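Local coordinates for protein Pre-mRNA-processing-splicing factor 8 (Cryptococcus neoformans var. grubii serotype A, PDB 6MX6) that probably acts as an intein within its host splicing factor, excising itself and joining the flanking protein segments by protein splicing, at residues 48-53 with 145-150; 63-68 with 101-106. All blocks are in the same frame, centred on the assembly; numbering follows the deposited sequence.

Interaction 1: residues 48-53 with 145-150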
ATOM      1  N   GLU A  48       5.131  -9.573 -13.708  1.00 17.35           N
ATOM      2  CA  GLU A  48       6.497  -9.077 -13.616  1.00 17.89           C
ATOM      3  C   GLU A  48       6.617  -7.808 -14.442  1.00 23.01           C
ATOM      4  O   GLU A  48       6.310  -7.826 -15.636  1.00 21.67           O
ATOM      5  CB  GLU A  48       7.497 -10.125 -14.113  1.00 24.81           C
ATOM      6  CG  GLU A  48       8.929  -9.645 -14.080  1.00 31.10           C
ATOM      7  CD  GLU A  48       9.937 -10.775 -14.172  1.00 45.83           C
ATOM      8  OE1 GLU A  48       9.521 -11.950 -14.256  1.00 42.99           O
ATOM      9  OE2 GLU A  48      11.152 -10.481 -14.158  1.00 55.46           O
ATOM     10  N   GLU A  49       7.070  -6.720 -13.822  1.00 16.60           N
ATOM     11  CA  GLU A  49       7.206  -5.478 -14.579  1.00 19.52           C
ATOM     12  C   GLU A  49       8.044  -4.494 -13.780  1.00 17.03           C
ATOM     13  O   GLU A  49       8.366  -4.727 -12.613  1.00 15.28           O
ATOM     14  CB  GLU A  49       5.844  -4.863 -14.922  1.00 21.47           C
ATOM     15  CG  GLU A  49       5.050  -4.392 -13.726  1.00 23.86           C
ATOM     16  CD  GLU A  49       3.594  -4.137 -14.069  1.00 38.62           C
ATOM     17  OE1 GLU A  49       3.131  -2.981 -13.921  1.00 34.45           O
ATOM     18  OE2 GLU A  49       2.917  -5.095 -14.500  1.00 46.57           O
ATOM     19  N   ARG A  50       8.402  -3.390 -14.432  1.00 16.57           N
ATOM     20  CA  ARG A  50       9.090  -2.312 -13.731  1.00 14.77           C
ATOM     21  C   ARG A  50       8.128  -1.639 -12.765  1.00 15.06           C
ATOM     22  O   ARG A  50       7.111  -1.080 -13.181  1.00 18.14           O
ATOM     23  CB  ARG A  50       9.649  -1.302 -14.731  1.00 16.12           C
ATOM     24  CG  ARG A  50      10.813  -1.865 -15.518  1.00 20.60           C
ATOM     25  CD  ARG A  50      11.164  -0.983 -16.694  1.00 14.24           C
ATOM     26  NE  ARG A  50      11.865   0.226 -16.262  1.00 16.50           N
ATOM     27  CZ  ARG A  50      12.388   1.121 -17.094  1.00 16.92           C
ATOM     28  NH1 ARG A  50      12.310   0.940 -18.403  1.00 16.19           N
ATOM     29  NH2 ARG A  50      13.011   2.188 -16.610  1.00 19.42           N
ATOM     30  N   LEU A  51       8.459  -1.672 -11.478  1.00 13.25           N
ATOM     31  CA  LEU A  51       7.587  -1.148 -10.438  1.00 11.68           C
ATOM     32  C   LEU A  51       8.033   0.252 -10.028  1.00 14.46           C
ATOM     33  O   LEU A  51       9.103   0.731 -10.403  1.00 18.27           O
ATOM     34  CB  LEU A  51       7.587  -2.085  -9.228  1.00 15.49           C
ATOM     35  CG  LEU A  51       7.226  -3.537  -9.551  1.00 18.78           C
ATOM     36  CD1 LEU A  51       7.286  -4.400  -8.283  1.00 17.64           C
ATOM     37  CD2 LEU A  51       5.841  -3.577 -10.163  1.00 21.29           C
ATOM     38  N   TYR A  52       7.197   0.902  -9.230  1.00 13.47           N
ATOM     39  CA  TYR A  52       7.529   2.184  -8.633  1.00 12.84           C
ATOM     40  C   TYR A  52       7.953   1.957  -7.194  1.00 16.66           C
ATOM     41  O   TYR A  52       7.286   1.221  -6.463  1.00 14.76           O
ATOM     42  CB  TYR A  52       6.337   3.136  -8.671  1.00 14.29           C
ATOM     43  CG  TYR A  52       6.175   3.748 -10.029  1.00 15.01           C
ATOM     44  CD1 TYR A  52       5.494   3.078 -11.035  1.00 19.35           C
ATOM     45  CD2 TYR A  52       6.744   4.968 -10.318  1.00 17.81           C
ATOM     46  CE1 TYR A  52       5.366   3.633 -12.296  1.00 19.82           C
ATOM     47  CE2 TYR A  52       6.624   5.534 -11.568  1.00 18.20           C
ATOM     48  CZ  TYR A  52       5.933   4.867 -12.550  1.00 18.23           C
ATOM     49  OH  TYR A  52       5.827   5.447 -13.786  1.00 29.71           O
ATOM     50  N   ARG A  53       9.055   2.595  -6.801  1.00 14.43           N
ATOM     51  CA  ARG A  53       9.546   2.566  -5.427  1.00 12.61           C
ATOM     52  C   ARG A  53       9.177   3.878  -4.748  1.00 16.28           C
ATOM     53  O   ARG A  53       9.539   4.959  -5.234  1.00 14.08           O
ATOM     54  CB  ARG A  53      11.062   2.350  -5.394  1.00 13.94           C
ATOM     55  CG  ARG A  53      11.650   2.355  -3.973  1.00 16.18           C
ATOM     56  CD  ARG A  53      13.135   2.028  -3.961  1.00 19.17           C
ATOM     57  NE  ARG A  53      13.357   0.704  -4.531  1.00 19.16           N
ATOM     58  CZ  ARG A  53      13.338  -0.423  -3.829  1.00 21.90           C
ATOM     59  NH1 ARG A  53      13.155  -0.389  -2.512  1.00 17.68           N
ATOM     60  NH2 ARG A  53      13.518  -1.591  -4.445  1.00 24.61           N
ATOM     61  N   ILE A 145       9.402   9.109  -5.238  1.00 15.18           N
ATOM     62  CA  ILE A 145       8.679   8.038  -5.909  1.00 16.38           C
ATOM     63  C   ILE A 145       9.286   7.920  -7.295  1.00 22.99           C
ATOM     64  O   ILE A 145       9.347   8.909  -8.036  1.00 22.86           O
ATOM     65  CB  ILE A 145       7.154   8.280  -5.964  1.00 20.32           C
ATOM     66  CG1 ILE A 145       6.449   7.113  -6.670  1.00 20.38           C
ATOM     67  CG2 ILE A 145       6.817   9.628  -6.608  1.00 29.66           C
ATOM     68  CD1 ILE A 145       4.940   7.054  -6.417  1.00 25.10           C
ATOM     69  N   GLU A 146       9.824   6.747  -7.612  1.00 15.57           N
ATOM     70  CA  GLU A 146      10.603   6.625  -8.839  1.00 17.84           C
ATOM     71  C   GLU A 146      10.319   5.301  -9.519  1.00 16.78           C
ATOM     72  O   GLU A 146      10.153   4.285  -8.851  1.00 15.46           O
ATOM     73  CB  GLU A 146      12.113   6.725  -8.567  1.00 28.08           C
ATOM     74  CG  GLU A 146      12.603   8.063  -7.998  1.00 25.51           C
ATOM     75  CD  GLU A 146      12.498   9.208  -9.001  1.00 42.83           C
ATOM     76  OE1 GLU A 146      12.297   8.947 -10.207  1.00 41.18           O
ATOM     77  OE2 GLU A 146      12.624  10.377  -8.579  1.00 44.92           O
ATOM     78  N   LEU A 147      10.308   5.310 -10.850  1.00 14.91           N
ATOM     79  CA  LEU A 147      10.186   4.067 -11.596  1.00 14.76           C
ATOM     80  C   LEU A 147      11.498   3.300 -11.529  1.00 20.05           C
ATOM     81  O   LEU A 147      12.574   3.872 -11.737  1.00 19.23           O
ATOM     82  CB  LEU A 147       9.816   4.362 -13.052  1.00 17.66           C
ATOM     83  CG  LEU A 147       9.696   3.164 -13.998  1.00 16.83           C
ATOM     84  CD1 LEU A 147       8.436   2.371 -13.717  1.00 18.88           C
ATOM     85  CD2 LEU A 147       9.713   3.638 -15.447  1.00 19.81           C
ATOM     86  N   GLU A 148      11.416   2.009 -11.226  1.00 14.23           N
ATOM     87  CA  GLU A 148      12.612   1.182 -11.167  1.00 16.64           C
ATOM     88  C   GLU A 148      13.077   0.795 -12.564  1.00 20.23           C
ATOM     89  O   GLU A 148      12.285   0.689 -13.503  1.00 16.40           O
ATOM     90  CB  GLU A 148      12.355  -0.066 -10.338  1.00 19.42           C
ATOM     91  CG  GLU A 148      12.109   0.249  -8.897  1.00 19.02           C
ATOM     92  CD  GLU A 148      12.496  -0.898  -8.026  1.00 32.08           C
ATOM     93  OE1 GLU A 148      12.034  -2.017  -8.327  1.00 24.88           O
ATOM     94  OE2 GLU A 148      13.272  -0.689  -7.065  1.00 32.01           O
ATOM     95  N   GLU A 149      14.383   0.582 -12.699  1.00 21.08           N
ATOM     96  CA  GLU A 149      14.942   0.422 -14.034  1.00 20.44           C
ATOM     97  C   GLU A 149      14.912  -1.012 -14.548  1.00 19.15           C
ATOM     98  O   GLU A 149      15.228  -1.231 -15.722  1.00 19.87           O
ATOM     99  CB  GLU A 149      16.378   0.933 -14.075  1.00 34.27           C
ATOM    100  CG  GLU A 149      17.331   0.127 -13.247  1.00 33.71           C
ATOM    101  CD  GLU A 149      18.724   0.696 -13.311  1.00 46.84           C
ATOM    102  OE1 GLU A 149      19.271   0.824 -14.435  1.00 46.33           O
ATOM    103  OE2 GLU A 149      19.251   1.044 -12.235  1.00 31.82           O
ATOM    104  N   GLU A 150      14.549  -1.983 -13.716  1.00 18.59           N
ATOM    105  CA  GLU A 150      14.450  -3.368 -14.159  1.00 19.42           C
ATOM    106  C   GLU A 150      13.182  -3.986 -13.609  1.00 20.65           C
ATOM    107  O   GLU A 150      12.732  -3.624 -12.513  1.00 18.36           O
ATOM    108  CB  GLU A 150      15.670  -4.193 -13.709  1.00 16.96           C
ATOM    109  CG  GLU A 150      16.972  -3.813 -14.410  1.00 21.01           C
ATOM    110  CD  GLU A 150      17.139  -4.432 -15.805  1.00 31.61           C
ATOM    111  OE1 GLU A 150      16.146  -4.890 -16.423  1.00 27.08           O
ATOM    112  OE2 GLU A 150      18.289  -4.450 -16.297  1.00 28.76           O
TER
HETATM  113  O   HOH W   1      13.975   3.719 -14.445  1.00 25.96           O
HETATM  114  O   HOH W   2      10.860  -3.207 -10.502  1.00 17.59           O
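Glu-148 OE2 is gripped by two nitrogens of Arg-53, which approaches side-on: NH2 lies 2.8 Å from OE2 and NE 2.9 Å from the same atom. The guanidinium keeps OE2 at its edge, near its own plane, while both donors reach the oxygen from one face of the carboxylate, the two planes being turned 47° apart. Arg-53 suits this place because its chain, with CG anti to the backbone N and a bend at chi3 (-60°), carries the head back over to Glu-148; NH1 then pairs with Asp-62. The second carboxylate oxygen, OE1, accepts a hydrogen bond from a bridging water, which also donates to Glu-150 O and accepts from Leu-51 N. The antiparallel pairing itself begins with Arg-53 and Glu-146, which exchange backbone bonds in both directions, and past the non-hydrogen-bonded pair of Tyr-52 and Leu-147, Glu-148 N donates to Leu-51 O at 2.8 Å. On the face with Tyr-52, the CD1 methyl of Leu-147 sits over the phenol ring, 3.9 Å from its centroid and offset toward the rim, a CH-pi contact in which the flat apolar surface suits leucine's branched end. The other methyl, CD2, lies over one face of the Arg-50 guanidinium. Arg-50 holds the chain beyond the paired strands: NE meets Glu-148 O at 2.8 Å, in the carbonyl plane and almost straight (175°), and NH2 reaches Leu-147 O through a water, so a long charged chain binds main-chain oxygens at the surface. The antiparallel pair thus ends in side-chain-to-backbone bonds and water bridges, where neighbouring links between two sheets enter and leave the six-stranded one, consistent with the Hint fold.

Interaction 2: residues 63-68 with 101-106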
ATOM      1  N   LEU A  63       7.837   1.184  -0.022  1.00 16.10           N
ATOM      2  CA  LEU A  63       6.697   0.503  -0.633  1.00 16.31           C
ATOM      3  C   LEU A  63       6.950   0.396  -2.130  1.00 17.33           C
ATOM      4  O   LEU A  63       7.173   1.413  -2.789  1.00 16.17           O
ATOM      5  CB  LEU A  63       5.397   1.261  -0.366  1.00 18.36           C
ATOM      6  CG  LEU A  63       4.136   0.654  -0.980  1.00 23.45           C
ATOM      7  CD1 LEU A  63       3.867  -0.727  -0.355  1.00 19.72           C
ATOM      8  CD2 LEU A  63       2.952   1.590  -0.798  1.00 25.87           C
ATOM      9  N   VAL A  64       6.914  -0.817  -2.681  1.00 13.19           N
ATOM     10  CA  VAL A  64       7.225  -1.007  -4.099  1.00 12.51           C
ATOM     11  C   VAL A  64       6.012  -1.645  -4.761  1.00 17.55           C
ATOM     12  O   VAL A  64       5.555  -2.704  -4.320  1.00 14.34           O
ATOM     13  CB  VAL A  64       8.487  -1.860  -4.309  1.00 16.57           C
ATOM     14  CG1 VAL A  64       8.817  -1.950  -5.779  1.00 17.04           C
ATOM     15  CG2 VAL A  64       9.676  -1.271  -3.538  1.00 18.90           C
ATOM     16  N   CYS A  65       5.486  -1.006  -5.805  1.00 17.43           N
ATOM     17  CA  CYS A  65       4.183  -1.420  -6.316  1.00 17.97           C
ATOM     18  C   CYS A  65       3.989  -1.028  -7.778  1.00 20.00           C
ATOM     19  O   CYS A  65       4.746  -0.244  -8.346  1.00 14.80           O
ATOM     20  CB  CYS A  65       3.079  -0.850  -5.437  1.00 17.40           C
ATOM     21  SG  CYS A  65       3.045   0.951  -5.442  1.00 27.76           S
ATOM     22  N   THR A  66       2.946  -1.583  -8.391  1.00 15.82           N
ATOM     23  CA  THR A  66       2.718  -1.343  -9.811  1.00 16.59           C
ATOM     24  C   THR A  66       2.182   0.061 -10.064  1.00 17.07           C
ATOM     25  O   THR A  66       1.663   0.737  -9.169  1.00 17.29           O
ATOM     26  CB  THR A  66       1.718  -2.346 -10.400  1.00 19.04           C
ATOM     27  OG1 THR A  66       0.510  -2.296  -9.632  1.00 19.26           O
ATOM     28  CG2 THR A  66       2.291  -3.740 -10.392  1.00 20.28           C
ATOM     29  N   HIS A  67       2.269   0.474 -11.334  1.00 19.46           N
ATOM     30  CA  HIS A  67       1.826   1.809 -11.719  1.00 16.78           C
ATOM     31  C   HIS A  67       0.331   2.005 -11.492  1.00 20.82           C
ATOM     32  O   HIS A  67      -0.114   3.133 -11.264  1.00 23.52           O
ATOM     33  CB  HIS A  67       2.170   2.073 -13.188  1.00 25.02           C
ATOM     34  CG  HIS A  67       1.416   1.204 -14.147  1.00 27.23           C
ATOM     35  ND1 HIS A  67       0.313   1.650 -14.844  1.00 33.95           N
ATOM     36  CD2 HIS A  67       1.598  -0.087 -14.517  1.00 28.21           C
ATOM     37  CE1 HIS A  67      -0.150   0.674 -15.604  1.00 31.97           C
ATOM     38  NE2 HIS A  67       0.611  -0.391 -15.424  1.00 33.27           N
ATOM     39  N   ASN A  68      -0.463   0.941 -11.553  1.00 21.97           N
ATOM     40  CA  ASN A  68      -1.900   1.087 -11.351  1.00 23.55           C
ATOM     41  C   ASN A  68      -2.325   0.797  -9.921  1.00 30.15           C
ATOM     42  O   ASN A  68      -3.524   0.823  -9.622  1.00 25.42           O
ATOM     43  CB  ASN A  68      -2.684   0.181 -12.319  1.00 26.63           C
ATOM     44  CG  ASN A  68      -2.300  -1.273 -12.201  1.00 35.55           C
ATOM     45  OD1 ASN A  68      -1.174  -1.605 -11.846  1.00 32.11           O
ATOM     46  ND2 ASN A  68      -3.239  -2.159 -12.512  1.00 47.13           N
ATOM     47  N   VAL A 101      -5.699   7.284  -4.612  1.00 27.70           N
ATOM     48  CA  VAL A 101      -5.124   7.775  -5.862  1.00 22.15           C
ATOM     49  C   VAL A 101      -4.180   6.725  -6.429  1.00 27.72           C
ATOM     50  O   VAL A 101      -3.393   6.125  -5.695  1.00 22.70           O
ATOM     51  CB  VAL A 101      -4.407   9.127  -5.664  1.00 24.92           C
ATOM     52  CG1 VAL A 101      -3.341   9.014  -4.596  1.00 28.77           C
ATOM     53  CG2 VAL A 101      -3.820   9.625  -6.975  1.00 29.38           C
ATOM     54  N   THR A 102      -4.272   6.479  -7.735  1.00 22.94           N
ATOM     55  CA  THR A 102      -3.361   5.511  -8.324  1.00 21.47           C
ATOM     56  C   THR A 102      -1.947   6.077  -8.348  1.00 22.71           C
ATOM     57  O   THR A 102      -1.739   7.295  -8.356  1.00 20.55           O
ATOM     58  CB  THR A 102      -3.790   5.131  -9.742  1.00 28.20           C
ATOM     59  OG1 THR A 102      -3.616   6.253 -10.620  1.00 24.41           O
ATOM     60  CG2 THR A 102      -5.246   4.655  -9.764  1.00 25.91           C
ATOM     61  N   VAL A 103      -0.969   5.168  -8.350  1.00 21.24           N
ATOM     62  CA  VAL A 103       0.428   5.574  -8.453  1.00 22.66           C
ATOM     63  C   VAL A 103       0.656   6.396  -9.719  1.00 22.62           C
ATOM     64  O   VAL A 103       1.382   7.392  -9.696  1.00 24.40           O
ATOM     65  CB  VAL A 103       1.352   4.338  -8.386  1.00 17.38           C
ATOM     66  CG1 VAL A 103       2.737   4.674  -8.889  1.00 25.01           C
ATOM     67  CG2 VAL A 103       1.418   3.775  -6.955  1.00 20.48           C
ATOM     68  N   ASP A 104       0.023   6.019 -10.837  1.00 17.30           N
ATOM     69  CA  ASP A 104       0.215   6.771 -12.084  1.00 20.93           C
ATOM     70  C   ASP A 104      -0.194   8.235 -11.920  1.00 28.30           C
ATOM     71  O   ASP A 104       0.558   9.164 -12.278  1.00 27.97           O
ATOM     72  CB  ASP A 104      -0.597   6.130 -13.210  1.00 28.68           C
ATOM     73  CG  ASP A 104       0.195   5.118 -14.010  1.00 44.92           C
ATOM     74  OD1 ASP A 104       1.450   5.172 -13.990  1.00 38.69           O
ATOM     75  OD2 ASP A 104      -0.446   4.262 -14.662  1.00 36.49           O
ATOM     76  N   ASP A 105      -1.388   8.451 -11.359  1.00 24.98           N
ATOM     77  CA  ASP A 105      -1.919   9.799 -11.207  1.00 22.07           C
ATOM     78  C   ASP A 105      -1.111  10.595 -10.197  1.00 25.95           C
ATOM     79  O   ASP A 105      -0.880  11.794 -10.388  1.00 27.77           O
ATOM     80  CB  ASP A 105      -3.387   9.741 -10.789  1.00 32.17           C
ATOM     81  CG  ASP A 105      -4.307   9.297 -11.924  1.00 42.87           C
ATOM     82  OD1 ASP A 105      -3.953   9.504 -13.104  1.00 35.19           O
ATOM     83  OD2 ASP A 105      -5.396   8.759 -11.632  1.00 39.55           O
ATOM     84  N   PHE A 106      -0.675   9.945  -9.115  1.00 21.61           N
ATOM     85  CA  PHE A 106       0.124  10.632  -8.108  1.00 20.80           C
ATOM     86  C   PHE A 106       1.479  11.038  -8.668  1.00 20.59           C
ATOM     87  O   PHE A 106       1.936  12.166  -8.462  1.00 21.77           O
ATOM     88  CB  PHE A 106       0.298   9.734  -6.886  1.00 21.44           C
ATOM     89  CG  PHE A 106       1.047  10.388  -5.769  1.00 24.62           C
ATOM     90  CD1 PHE A 106       0.396  11.237  -4.889  1.00 27.00           C
ATOM     91  CD2 PHE A 106       2.403  10.157  -5.601  1.00 23.40           C
ATOM     92  CE1 PHE A 106       1.080  11.835  -3.852  1.00 25.35           C
ATOM     93  CE2 PHE A 106       3.092  10.763  -4.571  1.00 31.51           C
ATOM     94  CZ  PHE A 106       2.428  11.603  -3.698  1.00 26.16           C
TER
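His-67 leans along Asp-104, the two side chains lying side by side and pointing the same way. CB, at the root, has Asp-104 OD1 at 3.3 Å. The first torsion (chi1 66°) puts CG between the backbone N and the carbonyl carbon, which swings the ring over beside the carboxylate; CG itself is 3.6 Å from Asp-104 OD2. ND1 donates to that oxygen at 2.7 Å, with an N-H...O angle of 169°. The acceptor lies almost in the ring plane and is met on its syn side but well out of the carboxylate plane, the carboxylate being turned 40° from the ring. CD2 packs near Glu-49 OE1, and Asn-68 OD1 lies over one ring face. The ND1 bond probably fixes the ring's rotation. The main chain adds a weak bond from Asp-104 N to His-67 O, and the same carbonyl oxygen is 3.4 Å from Val-103 CB. Val-103 CG2 packs against Cys-65 SG at 3.6 Å, both residues being buried and compact. Helix 103-108 begins here: Thr-102 is its N-cap residue, and OG1 accepts from Asp-105 N at 3.2 Å, a role suited to a short hydroxyl side chain. Asp-104 in the first turn is well placed for its negative charge to be eased by the helix start. Thr-66 OG1 donates to Asn-68 OD1 and accepts from Cys-5 N. By sequence, Thr-66 is consistent with the threonine of the Thr-x-x-His motif (block B) of inteins; His-67 and Asn-68 fill the two x positions and the motif histidine comes next, close to the N-terminal cysteine of the Hint fold.

In the fold
From the N terminus, strand 38-49 leads out of the four-stranded sheet and, through the bend at 50-51, into strand 52-56 of the six-stranded one. Strand 63-65 follows as its edge neighbour, and the chain then runs through strand 70-76 to 96-102 and helix 103-108, where interaction 2 closes a shorter loop. Only later does strand 139-147 return to 48-53, so interaction 1 closes a longer loop, within which interaction 2 lies. The two meet where Tyr-52 N probably bonds to Cys-65 O and Leu-51 packs on Thr-66. Interaction 1 joins the links between the two sheets; interaction 2 joins the segment after strand 63-65 to helix 103-108.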